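Cellulase (Bacillus sp. BG-CS10, PDB 5E09) probably hydrolyses internal beta-1,4-glucosidic bonds of cellulose as a halophilic family 5 endoglucanase that also carries carbohydrate-binding modules. Local coordinates at residues F144-F152 and F166-F174; V267-D278 and D304-H315. One frame throughout, in Å; residues are numbered along the deposited sequence.

Contact 1: F144-F152 and F166-F174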
loop_
_atom_site.group_PDB
_atom_site.type_symbol
_atom_site.label_atom_id
_atom_site.label_comp_id
_atom_site.label_asym_id
_atom_site.label_seq_id
_atom_site.Cartn_x
_atom_site.Cartn_y
_atom_site.Cartn_z
ATOM N N PHE A 144 18.542 6.092 12.587
ATOM C CA PHE A 144 17.535 5.747 13.592
ATOM C C PHE A 144 16.285 6.595 13.427
ATOM O O PHE A 144 16.399 7.808 13.239
ATOM C CB PHE A 144 18.085 5.959 15.006
ATOM C CG PHE A 144 19.285 5.124 15.342
ATOM C CD1 PHE A 144 19.520 3.914 14.703
ATOM C CD2 PHE A 144 20.172 5.538 16.326
ATOM C CE1 PHE A 144 20.628 3.138 15.034
ATOM C CE2 PHE A 144 21.278 4.768 16.658
ATOM C CZ PHE A 144 21.505 3.565 16.009
ATOM N N GLU A 145 15.099 5.984 13.490
ATOM C CA GLU A 145 13.881 6.784 13.640
ATOM C C GLU A 145 13.229 6.497 14.988
ATOM O O GLU A 145 13.128 5.342 15.422
ATOM C CB GLU A 145 12.876 6.568 12.494
ATOM C CG GLU A 145 12.475 5.158 12.251
ATOM C CD GLU A 145 11.201 5.011 11.420
ATOM O OE1 GLU A 145 10.298 5.874 11.494
ATOM O OE2 GLU A 145 11.107 4.009 10.681
ATOM N N SER A 146 12.786 7.571 15.634
ATOM C CA SER A 146 12.415 7.553 17.048
ATOM C C SER A 146 11.320 6.557 17.396
ATOM O O SER A 146 11.472 5.773 18.331
ATOM C CB SER A 146 11.973 8.946 17.480
ATOM O OG SER A 146 10.853 9.356 16.720
ATOM N N VAL A 147 10.220 6.603 16.652
ATOM C CA VAL A 147 9.056 5.765 16.929
ATOM C C VAL A 147 8.141 5.725 15.708
ATOM O O VAL A 147 7.939 6.742 15.043
ATOM C CB VAL A 147 8.274 6.283 18.158
ATOM C CG1 VAL A 147 8.116 7.804 18.088
ATOM C CG2 VAL A 147 6.914 5.597 18.282
ATOM N N ASN A 148 7.602 4.552 15.395
ATOM C CA ASN A 148 6.692 4.443 14.265
ATOM C C ASN A 148 5.305 4.939 14.614
ATOM O O ASN A 148 4.763 4.563 15.647
ATOM C CB ASN A 148 6.603 3.002 13.777
ATOM C CG ASN A 148 5.680 2.857 12.588
ATOM O OD1 ASN A 148 6.011 3.287 11.484
ATOM N ND2 ASN A 148 4.507 2.266 12.806
ATOM N N GLU A 149 4.742 5.774 13.741
ATOM C CA GLU A 149 3.352 6.241 13.837
ATOM C C GLU A 149 2.889 6.561 15.260
ATOM O O GLU A 149 1.997 5.897 15.784
ATOM C CB GLU A 149 2.411 5.199 13.211
ATOM C CG GLU A 149 2.698 4.954 11.729
ATOM C CD GLU A 149 1.605 4.168 11.008
ATOM O OE1 GLU A 149 0.671 3.681 11.681
ATOM O OE2 GLU A 149 1.681 4.049 9.761
ATOM N N PRO A 150 3.493 7.584 15.886
ATOM C CA PRO A 150 3.168 7.934 17.273
ATOM C C PRO A 150 1.704 8.314 17.456
ATOM O O PRO A 150 1.185 9.154 16.724
ATOM C CB PRO A 150 4.071 9.141 17.556
ATOM C CG PRO A 150 5.115 9.116 16.499
ATOM C CD PRO A 150 4.459 8.524 15.295
ATOM N N ARG A 151 1.050 7.691 18.428
ATOM C CA ARG A 151 -0.326 8.022 18.770
ATOM C C ARG A 151 -0.459 7.939 20.288
ATOM O O ARG A 151 0.285 7.207 20.932
ATOM C CB ARG A 151 -1.301 7.072 18.065
ATOM C CG ARG A 151 -2.746 7.549 18.003
ATOM C CD ARG A 151 -3.660 6.465 17.433
ATOM N NE ARG A 151 -2.892 5.404 16.795
ATOM C CZ ARG A 151 -2.914 4.133 17.179
ATOM N NH1 ARG A 151 -3.691 3.751 18.185
ATOM N NH2 ARG A 151 -2.169 3.242 16.539
ATOM N N PHE A 152 -1.378 8.695 20.871
ATOM C CA PHE A 152 -1.530 8.663 22.321
ATOM C C PHE A 152 -2.985 8.573 22.726
ATOM O O PHE A 152 -3.877 8.817 21.914
ATOM C CB PHE A 152 -0.874 9.888 22.958
ATOM C CG PHE A 152 0.575 10.029 22.612
ATOM C CD1 PHE A 152 1.541 9.345 23.331
ATOM C CD2 PHE A 152 0.972 10.819 21.548
ATOM C CE1 PHE A 152 2.878 9.460 23.005
ATOM C CE2 PHE A 152 2.305 10.938 21.217
ATOM C CZ PHE A 152 3.262 10.261 21.948
ATOM N N PHE A 166 3.917 15.433 24.072
ATOM C CA PHE A 166 4.462 14.089 24.275
ATOM C C PHE A 166 5.397 13.670 23.144
ATOM O O PHE A 166 6.478 13.126 23.387
ATOM C CB PHE A 166 3.339 13.054 24.404
ATOM C CG PHE A 166 2.505 13.204 25.644
ATOM C CD1 PHE A 166 3.019 13.822 26.775
ATOM C CD2 PHE A 166 1.203 12.719 25.680
ATOM C CE1 PHE A 166 2.248 13.959 27.916
ATOM C CE2 PHE A 166 0.426 12.855 26.816
ATOM C CZ PHE A 166 0.949 13.475 27.937
ATOM N N LEU A 167 4.972 13.911 21.905
ATOM C CA LEU A 167 5.787 13.533 20.761
ATOM C C LEU A 167 7.073 14.341 20.761
ATOM O O LEU A 167 8.145 13.798 20.492
ATOM C CB LEU A 167 5.032 13.726 19.446
ATOM C CG LEU A 167 5.839 13.370 18.193
ATOM C CD1 LEU A 167 6.489 11.993 18.321
ATOM C CD2 LEU A 167 4.971 13.430 16.957
ATOM N N GLU A 168 6.980 15.629 21.082
ATOM C CA GLU A 168 8.190 16.444 21.108
ATOM C C GLU A 168 9.157 15.969 22.195
ATOM O O GLU A 168 10.375 15.990 22.003
ATOM C CB GLU A 168 7.858 17.924 21.304
ATOM C CG GLU A 168 9.101 18.807 21.287
ATOM C CD GLU A 168 8.838 20.198 20.729
ATOM O OE1 GLU A 168 7.656 20.534 20.493
ATOM O OE2 GLU A 168 9.818 20.953 20.523
ATOM N N GLU A 169 8.617 15.525 23.328
ATOM C CA GLU A 169 9.461 15.021 24.407
ATOM C C GLU A 169 10.123 13.699 24.030
ATOM O O GLU A 169 11.285 13.469 24.364
ATOM C CB GLU A 169 8.653 14.858 25.697
ATOM C CG GLU A 169 8.214 16.180 26.311
ATOM C CD GLU A 169 7.018 16.035 27.242
ATOM O OE1 GLU A 169 6.835 14.942 27.821
ATOM O OE2 GLU A 169 6.260 17.019 27.390
ATOM N N LEU A 170 9.385 12.828 23.347
ATOM C CA LEU A 170 9.961 11.574 22.871
ATOM C C LEU A 170 11.079 11.839 21.865
ATOM O O LEU A 170 12.169 11.271 21.967
ATOM C CB LEU A 170 8.885 10.692 22.236
ATOM C CG LEU A 170 7.897 10.036 23.198
ATOM C CD1 LEU A 170 6.892 9.237 22.403
ATOM C CD2 LEU A 170 8.620 9.146 24.201
ATOM N N ASN A 171 10.797 12.708 20.898
ATOM C CA ASN A 171 11.755 13.031 19.850
ATOM C C ASN A 171 13.015 13.674 20.432
ATOM O O ASN A 171 14.133 13.317 20.055
ATOM C CB ASN A 171 11.110 13.946 18.801
ATOM C CG ASN A 171 10.200 13.186 17.841
ATOM O OD1 ASN A 171 10.359 11.982 17.648
ATOM N ND2 ASN A 171 9.245 13.889 17.234
ATOM N N THR A 172 12.822 14.595 21.374
ATOM C CA THR A 172 13.923 15.308 22.022
ATOM C C THR A 172 14.774 14.372 22.877
ATOM O O THR A 172 16.013 14.393 22.805
ATOM C CB THR A 172 13.393 16.465 22.893
ATOM O OG1 THR A 172 12.686 17.387 22.058
ATOM C CG2 THR A 172 14.529 17.197 23.572
ATOM N N ALA A 173 14.109 13.541 23.676
ATOM C CA ALA A 173 14.815 12.558 24.499
ATOM C C ALA A 173 15.649 11.604 23.635
ATOM O O ALA A 173 16.822 11.344 23.917
ATOM C CB ALA A 173 13.822 11.773 25.357
ATOM N N PHE A 174 15.018 11.081 22.589
ATOM C CA PHE A 174 15.672 10.233 21.597
ATOM C C PHE A 174 16.935 10.907 21.039
ATOM O O PHE A 174 18.047 10.348 21.102
ATOM C CB PHE A 174 14.657 9.913 20.490
ATOM C CG PHE A 174 15.256 9.399 19.217
ATOM C CD1 PHE A 174 15.830 8.138 19.158
ATOM C CD2 PHE A 174 15.194 10.159 18.062
ATOM C CE1 PHE A 174 16.365 7.653 17.973
ATOM C CE2 PHE A 174 15.721 9.685 16.866
ATOM C CZ PHE A 174 16.312 8.426 16.822
#
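Phe144 meets the helix through its CB, which lies at the edge of the Phe174 ring, 3.5 Å from Phe174 CZ. The rest of the Phe144 side chain leads away from the helix. Ser146 comes over a face of the same ring. Its CB is 3.8 Å from the centroid of the Phe174 ring, a CH-pi contact. Trp128 meets the Phe174 ring edge-to-face, and its NE1 is hydrogen-bonded to Ser146 O. Ser146 OG stands between its own backbone N and carbonyl carbon (chi1 60°), which turns it to the helix, and it donates to Asn171 OD1 at 2.8 Å. The bond runs nearly along the C=O axis of the amide.

The end of barrel strand 142-145 and the loop after it pack on helix 161-181, the next helix of the TIM barrel. Asn148 and Glu149 follow the strand and correspond to the Asn-Glu pair of family 5, in which the glutamate is the acid/base, so Glu149 probably has that role.

Val147 reaches Leu167 only loosely. Pro150 is closer, with CG 3.7 Å from Leu167 CD1. Phe152 then lies against the first turn of 166-174. Phe166 CB sits over one face of the Phe152 ring, 3.7 Å from Phe152 CZ. The Phe166 ring turns its edge toward the Phe152 face, with planes at 63° and centroids 5.5 Å apart. Leu170 CD1 lies at the edge of the Phe152 ring, 3.8 Å from Phe152 CZ.

Contact 2: V267-D278 and D304-H315; sequences VVLGEFGLLGFD and DVTHMLWDNGQH
Leu269 and Thr306 form the closest backbone link between two parallel strands: Leu269 N donates to Thr306 O at 2.8 Å. Met308 N returns a bond to Leu269 O. The bonds from Thr306 N to Val267 O and from Phe272 N to Met308 O are weak. Trp310 N to Phe272 O is straighter, at 168°. These strands, 267-272 and 306-311, are the last two of the eight-stranded TIM barrel, joined by helix 286-302 in a beta-alpha-beta unit.

The tight part is the strand pairing and the mainly apolar side chains on it. Phe272 carries CG between its backbone N and carbonyl carbon (chi1 74°), which lays the ring across the neighbouring strand. Phe272 CE1 is 3.3 Å from Leu309 N, and Leu309 CD1 sits over one face of the ring. The His307 ring meets Phe272 obliquely. Val305 CG1 packs on Leu269 CB at 3.8 Å. On the other face of the sheet from Leu269, Val268 CG1 lies 3.8 Å from Met308 SE (selenomethionine).

The far end is looser and wet. Gln314 NE2 holds Phe277 O at 2.9 Å. Water 2 joins Gln314 OE1 to Asp278 OD1, and water 4 joins Asp278 OD1 to Asn312 ND2.

Between the two parts, Glu271 runs alongside Trp310. Glu271 OE1 lies above one face of the Trp310 ring, offset toward its rim, with carboxylate and ring planes 23° apart. Tyr226 OH is hydrogen-bonded to OE1, and Arg59 makes a salt bridge to OE2. These two polar bonds would hold the carboxylate's rotation while the indole limits it on one side, consistent with Glu271 being the family 5 nucleophile.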
loop_
_atom_site.group_PDB
_atom_site.type_symbol
_atom_site.label_atom_id
_atom_site.label_comp_id
_atom_site.label_asym_id
_atom_site.label_seq_id
_atom_site.Cartn_x
_atom_site.Cartn_y
_atom_site.Cartn_z
ATOM N N VAL A 267 12.754 14.747 3.162
ATOM C CA VAL A 267 11.628 13.938 3.595
ATOM C C VAL A 267 11.758 12.485 3.134
ATOM O O VAL A 267 12.135 12.210 1.993
ATOM C CB VAL A 267 10.298 14.523 3.072
ATOM C CG1 VAL A 267 9.113 13.656 3.501
ATOM C CG2 VAL A 267 10.127 15.955 3.554
ATOM N N VAL A 268 11.470 11.565 4.050
ATOM C CA VAL A 268 11.308 10.160 3.721
ATOM C C VAL A 268 9.851 9.725 3.916
ATOM O O VAL A 268 9.290 9.797 5.024
ATOM C CB VAL A 268 12.225 9.255 4.566
ATOM C CG1 VAL A 268 11.893 7.789 4.314
ATOM C CG2 VAL A 268 13.696 9.530 4.252
ATOM N N LEU A 269 9.237 9.307 2.817
ATOM C CA LEU A 269 7.964 8.613 2.861
ATOM C C LEU A 269 8.242 7.194 3.354
ATOM O O LEU A 269 8.413 6.276 2.561
ATOM C CB LEU A 269 7.296 8.610 1.481
ATOM C CG LEU A 269 5.886 8.028 1.403
ATOM C CD1 LEU A 269 4.968 8.742 2.380
ATOM C CD2 LEU A 269 5.348 8.147 -0.008
ATOM N N GLY A 270 8.309 7.028 4.669
ATOM C CA GLY A 270 8.799 5.792 5.258
ATOM C C GLY A 270 7.966 4.557 4.977
ATOM O O GLY A 270 8.467 3.432 5.044
ATOM N N GLU A 271 6.686 4.766 4.686
ATOM C CA GLU A 271 5.803 3.697 4.246
ATOM C C GLU A 271 4.840 4.226 3.206
ATOM O O GLU A 271 4.284 5.317 3.364
ATOM C CB GLU A 271 5.001 3.103 5.410
ATOM C CG GLU A 271 5.820 2.467 6.507
ATOM C CD GLU A 271 4.953 1.840 7.575
ATOM O OE1 GLU A 271 3.736 1.693 7.328
ATOM O OE2 GLU A 271 5.483 1.501 8.658
ATOM N N PHE A 272 4.642 3.461 2.140
ATOM C CA PHE A 272 3.516 3.723 1.260
ATOM C C PHE A 272 2.994 2.412 0.691
ATOM O O PHE A 272 3.659 1.380 0.761
ATOM C CB PHE A 272 3.890 4.715 0.147
ATOM C CG PHE A 272 4.766 4.142 -0.928
ATOM C CD1 PHE A 272 6.142 4.089 -0.768
ATOM C CD2 PHE A 272 4.216 3.687 -2.116
ATOM C CE1 PHE A 272 6.950 3.575 -1.763
ATOM C CE2 PHE A 272 5.022 3.170 -3.117
ATOM C CZ PHE A 272 6.390 3.114 -2.940
ATOM N N GLY A 273 1.777 2.469 0.164
ATOM C CA GLY A 273 1.086 1.314 -0.368
ATOM C C GLY A 273 -0.369 1.712 -0.506
ATOM O O GLY A 273 -0.690 2.895 -0.585
ATOM N N LEU A 274 -1.255 0.729 -0.546
ATOM C CA LEU A 274 -2.680 1.008 -0.470
ATOM C C LEU A 274 -3.241 0.254 0.729
ATOM O O LEU A 274 -2.919 -0.913 0.933
ATOM C CB LEU A 274 -3.393 0.609 -1.765
ATOM C CG LEU A 274 -3.131 1.509 -2.975
ATOM C CD1 LEU A 274 -3.640 0.850 -4.246
ATOM C CD2 LEU A 274 -3.791 2.872 -2.780
ATOM N N LEU A 275 -4.055 0.937 1.527
ATOM C CA LEU A 275 -4.588 0.380 2.766
ATOM C C LEU A 275 -5.265 -0.970 2.546
ATOM O O LEU A 275 -5.054 -1.917 3.313
ATOM C CB LEU A 275 -5.576 1.359 3.394
ATOM C CG LEU A 275 -5.627 1.379 4.918
ATOM C CD1 LEU A 275 -4.288 1.842 5.457
ATOM C CD2 LEU A 275 -6.752 2.276 5.405
ATOM N N GLY A 276 -6.062 -1.054 1.481
ATOM C CA GLY A 276 -6.771 -2.275 1.140
ATOM C C GLY A 276 -5.899 -3.514 1.029
ATOM O O GLY A 276 -6.390 -4.634 1.196
ATOM N N PHE A 277 -4.607 -3.321 0.760
ATOM C CA PHE A 277 -3.670 -4.440 0.668
ATOM C C PHE A 277 -3.612 -5.254 1.962
ATOM O O PHE A 277 -3.213 -6.418 1.945
ATOM C CB PHE A 277 -2.263 -3.950 0.313
ATOM C CG PHE A 277 -2.107 -3.524 -1.124
ATOM C CD1 PHE A 277 -3.148 -3.668 -2.028
ATOM C CD2 PHE A 277 -0.911 -2.983 -1.568
ATOM C CE1 PHE A 277 -3.002 -3.276 -3.347
ATOM C CE2 PHE A 277 -0.759 -2.588 -2.889
ATOM C CZ PHE A 277 -1.808 -2.737 -3.780
ATOM N N ASP A 278 -4.000 -4.649 3.082
ATOM C CA ASP A 278 -4.045 -5.387 4.344
ATOM C C ASP A 278 -5.059 -6.531 4.255
ATOM O O ASP A 278 -4.825 -7.629 4.760
ATOM C CB ASP A 278 -4.372 -4.452 5.506
ATOM C CG ASP A 278 -3.181 -3.600 5.911
ATOM O OD1 ASP A 278 -2.035 -3.999 5.604
ATOM O OD2 ASP A 278 -3.388 -2.534 6.531
ATOM N N ASP A 304 11.148 15.482 -4.848
ATOM C CA ASP A 304 12.328 14.942 -4.156
ATOM C C ASP A 304 12.017 14.196 -2.856
ATOM O O ASP A 304 12.780 14.274 -1.887
ATOM C CB ASP A 304 13.328 16.060 -3.852
ATOM C CG ASP A 304 13.865 16.721 -5.105
ATOM O OD1 ASP A 304 13.922 16.051 -6.161
ATOM O OD2 ASP A 304 14.223 17.917 -5.031
ATOM N N VAL A 305 10.904 13.474 -2.834
ATOM C CA VAL A 305 10.579 12.647 -1.682
ATOM C C VAL A 305 11.121 11.238 -1.869
ATOM O O VAL A 305 10.685 10.518 -2.764
ATOM C CB VAL A 305 9.060 12.568 -1.434
ATOM C CG1 VAL A 305 8.765 11.654 -0.242
ATOM C CG2 VAL A 305 8.482 13.955 -1.207
ATOM N N THR A 306 12.077 10.853 -1.030
ATOM C CA THR A 306 12.562 9.483 -1.026
ATOM C C THR A 306 11.467 8.593 -0.443
ATOM O O THR A 306 10.933 8.892 0.621
ATOM C CB THR A 306 13.862 9.347 -0.219
ATOM O OG1 THR A 306 14.954 9.867 -0.990
ATOM C CG2 THR A 306 14.144 7.895 0.119
ATOM N N HIS A 307 11.115 7.518 -1.143
ATOM C CA HIS A 307 9.998 6.678 -0.721
ATOM C C HIS A 307 10.419 5.241 -0.431
ATOM O O HIS A 307 11.401 4.742 -0.986
ATOM C CB HIS A 307 8.901 6.694 -1.784
ATOM C CG HIS A 307 9.383 6.305 -3.147
ATOM N ND1 HIS A 307 9.722 5.007 -3.472
ATOM C CD2 HIS A 307 9.601 7.043 -4.258
ATOM C CE1 HIS A 307 10.122 4.967 -4.731
ATOM N NE2 HIS A 307 10.061 6.189 -5.232
HETATM N N MSE A 308 9.659 4.579 0.438
HETATM C CA MSE A 308 9.963 3.220 0.886
HETATM C C MSE A 308 8.705 2.346 0.953
HETATM O O MSE A 308 7.837 2.555 1.804
HETATM C CB MSE A 308 10.643 3.253 2.258
HETATM C CG MSE A 308 11.786 4.250 2.354
HETATM SE SE MSE A 308 12.759 4.090 4.012
HETATM C CE MSE A 308 13.915 2.591 3.542
ATOM N N LEU A 309 8.622 1.364 0.061
ATOM C CA LEU A 309 7.427 0.541 -0.100
ATOM C C LEU A 309 7.176 -0.365 1.100
ATOM O O LEU A 309 8.092 -1.025 1.592
ATOM C CB LEU A 309 7.554 -0.305 -1.372
ATOM C CG LEU A 309 6.506 -1.384 -1.652
ATOM C CD1 LEU A 309 5.199 -0.759 -2.112
ATOM C CD2 LEU A 309 7.033 -2.387 -2.674
ATOM N N TRP A 310 5.933 -0.398 1.568
ATOM C CA TRP A 310 5.571 -1.305 2.650
ATOM C C TRP A 310 5.328 -2.703 2.091
ATOM O O TRP A 310 4.449 -2.896 1.252
ATOM C CB TRP A 310 4.326 -0.816 3.400
ATOM C CG TRP A 310 3.879 -1.786 4.455
ATOM C CD1 TRP A 310 2.777 -2.599 4.415
ATOM C CD2 TRP A 310 4.536 -2.073 5.688
ATOM N NE1 TRP A 310 2.705 -3.360 5.552
ATOM C CE2 TRP A 310 3.786 -3.055 6.360
ATOM C CE3 TRP A 310 5.694 -1.578 6.309
ATOM C CZ2 TRP A 310 4.137 -3.564 7.606
ATOM C CZ3 TRP A 310 6.052 -2.084 7.550
ATOM C CH2 TRP A 310 5.274 -3.068 8.184
ATOM N N ASP A 311 6.113 -3.669 2.555
ATOM C CA ASP A 311 6.008 -5.045 2.077
ATOM C C ASP A 311 5.933 -6.007 3.254
ATOM O O ASP A 311 6.954 -6.338 3.845
ATOM C CB ASP A 311 7.201 -5.388 1.183
ATOM C CG ASP A 311 7.005 -6.684 0.388
ATOM O OD1 ASP A 311 6.176 -7.540 0.785
ATOM O OD2 ASP A 311 7.701 -6.841 -0.644
ATOM N N ASN A 312 4.725 -6.460 3.583
ATOM C CA ASN A 312 4.517 -7.324 4.746
ATOM C C ASN A 312 4.739 -8.799 4.423
ATOM O O ASN A 312 4.474 -9.671 5.253
ATOM C CB ASN A 312 3.105 -7.126 5.322
ATOM C CG ASN A 312 1.993 -7.483 4.333
ATOM O OD1 ASN A 312 2.212 -8.190 3.346
ATOM N ND2 ASN A 312 0.784 -6.999 4.608
ATOM N N GLY A 313 5.209 -9.065 3.207
ATOM C CA GLY A 313 5.362 -10.422 2.717
ATOM C C GLY A 313 4.532 -10.688 1.471
ATOM O O GLY A 313 4.685 -11.726 0.824
ATOM N N GLN A 314 3.664 -9.740 1.125
ATOM C CA GLN A 314 2.687 -9.931 0.057
ATOM C C GLN A 314 3.143 -9.446 -1.320
ATOM O O GLN A 314 2.445 -9.665 -2.310
ATOM C CB GLN A 314 1.376 -9.222 0.416
ATOM C CG GLN A 314 1.409 -7.711 0.239
ATOM C CD GLN A 314 0.152 -7.023 0.762
ATOM O OE1 GLN A 314 0.219 -5.924 1.317
ATOM N NE2 GLN A 314 -0.996 -7.666 0.585
ATOM N N HIS A 315 4.292 -8.784 -1.398
ATOM C CA HIS A 315 4.774 -8.302 -2.693
ATOM C C HIS A 315 5.933 -9.140 -3.214
ATOM O O HIS A 315 5.850 -9.706 -4.302
ATOM C CB HIS A 315 5.176 -6.828 -2.609
ATOM C CG HIS A 315 4.031 -5.909 -2.344
ATOM N ND1 HIS A 315 2.806 -6.035 -2.982
ATOM C CD2 HIS A 315 3.897 -4.856 -1.504
ATOM C CE1 HIS A 315 1.989 -5.100 -2.553
ATOM N NE2 HIS A 315 2.626 -4.366 -1.647
HETATM O O HOH W 1 13.097 16.225 0.492
HETATM O O HOH W 2 -0.602 -3.977 3.310
HETATM O O HOH W 3 -2.018 -8.713 4.001
HETATM O O HOH W 4 0.188 -4.998 7.114
#

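Both contacts belong to the same eight-stranded TIM barrel, and their centres are about 20 Å apart. Contact 1 closes before contact 2 opens along the chain. Contact 1 joins the fourth strand, 142-145, to the helix after it. Contact 2 pairs the seventh and eighth strands. They meet at the C-terminal ends of the strands, where Glu149 OE2 is 4.0 Å from Glu271 OE1. Asn148 packs against Glu271 there. Arg59 ties the two together, with partners in Glu145, Asn148 and Glu271. This arrangement is consistent with the paired glutamates of a family 5 active site, one on segment 144-152 and one on segment 267-278.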